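Local coordinates for protein enoyl-CoA hydratase (Mycobacterium tuberculosis, PDB 5KJP) that probably catalyses the reversible hydration of enoyl-CoA thioesters in fatty acid metabolism, as a member of the crotonase superfamily, at residues P15-E20 against R45-A50; E85-V88 against G93-F96. All coordinates share one frame; numbering follows the deposited sequence.

How the interactions relate
Interaction 1 sets residues 17-20 of strand 17-22, outermost in the main sheet within this chain, against helix segment 45-50. It is partly buried: Leu47 and Ala50 lie inside, while Val19 stays at the surface. Interaction 2 joins 85-88 to 93-96, two nearby segments with four residues between them, and is the more buried, though Val88 is exposed. Both rest mainly on apolar contacts with no hydrogen bond across. In interaction 1 methyl groups meet a helix surface; in interaction 2 the Gly93 backbone, including its carbonyl oxygen, shares the contact with methyls. The two also touch: Ala48 CB lies 3.6 Å from Gly95 O, so helix 41-56 has the strand and the loop as neighbours.

Interaction 1: P15-E20 against R45-A50; sequences PEVLVE and RGLADA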
loop_
_atom_site.group_PDB
_atom_site.type_symbol
_atom_site.label_atom_id
_atom_site.label_comp_id
_atom_site.label_asym_id
_atom_site.label_seq_id
_atom_site.Cartn_x
_atom_site.Cartn_y
_atom_site.Cartn_z
ATOM N N PRO A 15 -12.921 -37.143 7.369
ATOM C CA PRO A 15 -13.297 -35.850 6.782
ATOM C C PRO A 15 -12.164 -35.206 5.989
ATOM O O PRO A 15 -10.999 -35.319 6.363
ATOM C CB PRO A 15 -13.656 -34.999 8.008
ATOM C CG PRO A 15 -13.951 -35.996 9.093
ATOM C CD PRO A 15 -13.019 -37.130 8.837
ATOM N N GLU A 16 -12.511 -34.535 4.900
ATOM C CA GLU A 16 -11.507 -33.900 4.055
ATOM C C GLU A 16 -11.127 -32.519 4.588
ATOM O O GLU A 16 -10.164 -31.907 4.124
ATOM C CB GLU A 16 -12.008 -33.824 2.615
ATOM C CG GLU A 16 -12.275 -35.210 2.045
ATOM C CD GLU A 16 -12.932 -35.189 0.682
ATOM O OE1 GLU A 16 -12.451 -34.448 -0.200
ATOM O OE2 GLU A 16 -13.921 -35.930 0.491
ATOM N N VAL A 17 -11.894 -32.041 5.565
ATOM C CA VAL A 17 -11.493 -30.900 6.379
ATOM C C VAL A 17 -11.592 -31.298 7.847
ATOM O O VAL A 17 -12.659 -31.688 8.324
ATOM C CB VAL A 17 -12.357 -29.645 6.121
ATOM C CG1 VAL A 17 -11.964 -28.525 7.079
ATOM C CG2 VAL A 17 -12.204 -29.181 4.678
ATOM N N LEU A 18 -10.473 -31.224 8.558
ATOM C CA LEU A 18 -10.462 -31.570 9.972
ATOM C C LEU A 18 -10.546 -30.305 10.806
ATOM O O LEU A 18 -9.999 -29.265 10.429
ATOM C CB LEU A 18 -9.205 -32.360 10.328
ATOM C CG LEU A 18 -9.000 -33.650 9.542
ATOM C CD1 LEU A 18 -7.590 -34.163 9.762
ATOM C CD2 LEU A 18 -10.032 -34.684 9.967
ATOM N N VAL A 19 -11.234 -30.399 11.938
ATOM C CA VAL A 19 -11.404 -29.257 12.822
ATOM C C VAL A 19 -11.126 -29.664 14.263
ATOM O O VAL A 19 -11.671 -30.655 14.752
ATOM C CB VAL A 19 -12.826 -28.664 12.702
ATOM C CG1 VAL A 19 -13.039 -27.603 13.726
ATOM C CG2 VAL A 19 -13.046 -28.080 11.309
ATOM N N GLU A 20 -10.268 -28.902 14.933
ATOM C CA GLU A 20 -9.958 -29.139 16.335
ATOM C C GLU A 20 -10.010 -27.844 17.124
ATOM O O GLU A 20 -9.423 -26.842 16.722
ATOM C CB GLU A 20 -8.577 -29.774 16.490
ATOM C CG GLU A 20 -8.212 -30.071 17.936
ATOM C CD GLU A 20 -6.729 -30.328 18.131
ATOM O OE1 GLU A 20 -6.023 -30.559 17.125
ATOM O OE2 GLU A 20 -6.272 -30.300 19.296
ATOM N N ARG A 45 -17.153 -26.946 1.158
ATOM C CA ARG A 45 -18.200 -27.004 2.178
ATOM C C ARG A 45 -17.622 -27.087 3.585
ATOM O O ARG A 45 -18.117 -26.437 4.507
ATOM C CB ARG A 45 -19.126 -28.200 1.940
ATOM C CG ARG A 45 -20.258 -28.304 2.956
ATOM C CD ARG A 45 -21.181 -27.092 2.877
ATOM N NE ARG A 45 -22.117 -27.015 3.997
ATOM C CZ ARG A 45 -23.266 -27.681 4.067
ATOM N NH1 ARG A 45 -23.635 -28.483 3.077
ATOM N NH2 ARG A 45 -24.050 -27.545 5.130
ATOM N N GLY A 46 -16.580 -27.899 3.744
ATOM C CA GLY A 46 -15.932 -28.077 5.034
ATOM C C GLY A 46 -15.358 -26.780 5.574
ATOM O O GLY A 46 -15.484 -26.480 6.764
ATOM N N LEU A 47 -14.729 -26.007 4.692
ATOM C CA LEU A 47 -14.186 -24.702 5.062
ATOM C C LEU A 47 -15.293 -23.736 5.473
ATOM O O LEU A 47 -15.154 -23.009 6.458
ATOM C CB LEU A 47 -13.373 -24.111 3.902
ATOM C CG LEU A 47 -12.059 -24.836 3.603
ATOM C CD1 LEU A 47 -11.377 -24.272 2.357
ATOM C CD2 LEU A 47 -11.134 -24.755 4.810
ATOM N N ALA A 48 -16.388 -23.730 4.715
ATOM C CA ALA A 48 -17.510 -22.844 5.009
ATOM C C ALA A 48 -18.122 -23.185 6.366
ATOM O O ALA A 48 -18.421 -22.292 7.163
ATOM C CB ALA A 48 -18.561 -22.930 3.911
ATOM N N ASP A 49 -18.293 -24.479 6.625
ATOM C CA ASP A 49 -18.832 -24.939 7.899
ATOM C C ASP A 49 -17.936 -24.525 9.066
ATOM O O ASP A 49 -18.428 -24.125 10.124
ATOM C CB ASP A 49 -18.999 -26.459 7.897
ATOM C CG ASP A 49 -20.149 -26.931 7.012
ATOM O OD1 ASP A 49 -21.005 -26.103 6.618
ATOM O OD2 ASP A 49 -20.197 -28.145 6.720
ATOM N N ALA A 50 -16.623 -24.627 8.871
ATOM C CA ALA A 50 -15.658 -24.258 9.908
ATOM C C ALA A 50 -15.729 -22.765 10.235
ATOM O O ALA A 50 -15.670 -22.371 11.402
ATOM C CB ALA A 50 -14.244 -24.643 9.475
#
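Val17 and Val19 of the strand meet the helix through methyl groups. Val17 rests on Gly46, where the lack of a side chain lets the strand come close: their CA atoms are 5.4 Å apart. The nearest approach is Val17 CG2 to Gly46 CA, 3.9 Å. With CG1 anti to the backbone N (chi1 175°), both methyls of Val17 face the helix backbone. CG1 lies 4.1 Å from Gly46 O, and it also reaches Leu47 CD2 at 4.5 Å. Two residues along the strand and one helical turn on, Val19 CG2 touches Ala50 CB at 4.1 Å, methyl to methyl.

The salt bridge runs within the helix. Arg45 NE donates to Asp49 OD1 at 3.0 Å, one turn ahead. Arg45 NE comes from the syn side of Asp49 OD1, 27° out of the carboxylate plane. Just before helix 41-56, Asn40 ND2 is hydrogen-bonded to Glu16 OE1.

Strand segment 17-20 and helix segment 45-50 run nearly parallel, with 20° between their directions and 8.5 Å at closest approach of their axes. Strand 17-22 is outermost in the main sheet of this chain, beside strand 25-30. Ile28 of that strand touches Val17, Leu47 and Ala50, so the apolar patch continues under the helix. Between 15-20 and 45-50 the chemistry is thus apolar, fitted closely at Gly46, with no hydrogen bond across.

Interaction 2: E85-V88 against G93-F96; sequences ENVV and GLGF
Val87 and Leu94 make the tight side-chain contact here. Val87 CG1 lies 3.6 Å from Leu94 CD1, and the two side chains run side by side, pointing the same way. Leu94 has CG anti to its N (chi1 -165°), with chi2 of 69° bringing CD1 over to the valines. CD1 is also 4.5 Å from Val88 CG2, a looser touch. Val88 CG1 packs against the Gly93 backbone, 4.0 Å from Gly93 CA.

The backbones add a weaker polar element. Val88 CA approaches Gly93 O at 3.6 Å, with 142° at the hydrogen, as a CA-H...O contact. Gly93 has a positive phi, which by itself favours glycine.

Further out, tight turns shape both arms. Asn86 centres an inverse gamma turn, closed by a weak backbone hydrogen bond from Val87 N to Glu85 O. Leu94 centres another. Ser44 OG then ties the two arms to one residue of helix 41-56, since it is hydrogen-bonded to Val87 O and to Gly95 N. Thr97 OG1 bonds Leu94 N, and Glu85 OE1 bonds Ala41 N at the start of the same helix.

Met76 touches both valines, and Val39 touches Leu94. The first arm follows helix 78-82 and is bound to helix 41-56 through Ser44 and Ala41. On the second arm, Gly95 and Phe96 pack on Leu47 of helix 41-56, and the Phe96 side chain also touches Leu120 and Ala123 of helix 116-123.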
loop_
_atom_site.group_PDB
_atom_site.type_symbol
_atom_site.label_atom_id
_atom_site.label_comp_id
_atom_site.label_asym_id
_atom_site.label_seq_id
_atom_site.Cartn_x
_atom_site.Cartn_y
_atom_site.Cartn_z
ATOM N N GLU A 85 -18.350 -30.755 -9.825
ATOM C CA GLU A 85 -18.509 -30.611 -8.382
ATOM C C GLU A 85 -18.830 -29.154 -8.072
ATOM O O GLU A 85 -18.323 -28.248 -8.734
ATOM C CB GLU A 85 -17.254 -31.065 -7.630
ATOM C CG GLU A 85 -16.966 -32.556 -7.735
ATOM C CD GLU A 85 -16.095 -33.068 -6.599
ATOM O OE1 GLU A 85 -15.881 -32.317 -5.620
ATOM O OE2 GLU A 85 -15.623 -34.223 -6.683
ATOM N N ASN A 86 -19.687 -28.921 -7.080
ATOM C CA ASN A 86 -20.016 -27.555 -6.692
ATOM C C ASN A 86 -18.927 -27.002 -5.788
ATOM O O ASN A 86 -19.070 -26.978 -4.565
ATOM C CB ASN A 86 -21.375 -27.488 -5.991
ATOM C CG ASN A 86 -21.864 -26.059 -5.806
ATOM O OD1 ASN A 86 -21.445 -25.150 -6.524
ATOM N ND2 ASN A 86 -22.751 -25.856 -4.841
ATOM N N VAL A 87 -17.834 -26.564 -6.403
ATOM C CA VAL A 87 -16.662 -26.118 -5.664
ATOM C C VAL A 87 -16.755 -24.645 -5.297
ATOM O O VAL A 87 -16.560 -24.272 -4.139
ATOM C CB VAL A 87 -15.370 -26.351 -6.467
ATOM C CG1 VAL A 87 -14.158 -26.046 -5.598
ATOM C CG2 VAL A 87 -15.316 -27.779 -6.973
ATOM N N VAL A 88 -17.041 -23.802 -6.283
ATOM C CA VAL A 88 -17.195 -22.375 -6.022
ATOM C C VAL A 88 -18.648 -22.098 -5.669
ATOM O O VAL A 88 -19.507 -22.013 -6.545
ATOM C CB VAL A 88 -16.771 -21.511 -7.222
ATOM C CG1 VAL A 88 -16.893 -20.031 -6.875
ATOM C CG2 VAL A 88 -15.340 -21.843 -7.634
ATOM N N GLY A 93 -17.901 -18.432 -2.331
ATOM C CA GLY A 93 -16.729 -18.571 -3.179
ATOM C C GLY A 93 -16.014 -19.895 -2.970
ATOM O O GLY A 93 -16.645 -20.939 -2.779
ATOM N N LEU A 94 -14.687 -19.853 -3.017
ATOM C CA LEU A 94 -13.881 -21.037 -2.789
ATOM C C LEU A 94 -13.751 -21.239 -1.291
ATOM O O LEU A 94 -12.836 -20.711 -0.658
ATOM C CB LEU A 94 -12.504 -20.899 -3.449
ATOM C CG LEU A 94 -11.675 -22.177 -3.598
ATOM C CD1 LEU A 94 -12.309 -23.108 -4.626
ATOM C CD2 LEU A 94 -10.223 -21.854 -3.962
ATOM N N GLY A 95 -14.690 -21.979 -0.715
ATOM C CA GLY A 95 -14.742 -22.134 0.724
ATOM C C GLY A 95 -15.298 -20.898 1.408
ATOM O O GLY A 95 -16.417 -20.918 1.918
ATOM N N PHE A 96 -14.521 -19.817 1.408
ATOM C CA PHE A 96 -14.906 -18.599 2.110
ATOM C C PHE A 96 -14.311 -17.336 1.471
ATOM O O PHE A 96 -14.356 -16.262 2.064
ATOM C CB PHE A 96 -14.475 -18.685 3.581
ATOM C CG PHE A 96 -12.985 -18.823 3.769
ATOM C CD1 PHE A 96 -12.371 -20.070 3.692
ATOM C CD2 PHE A 96 -12.194 -17.704 4.000
ATOM C CE1 PHE A 96 -10.995 -20.195 3.849
ATOM C CE2 PHE A 96 -10.820 -17.822 4.157
ATOM C CZ PHE A 96 -10.216 -19.067 4.083
#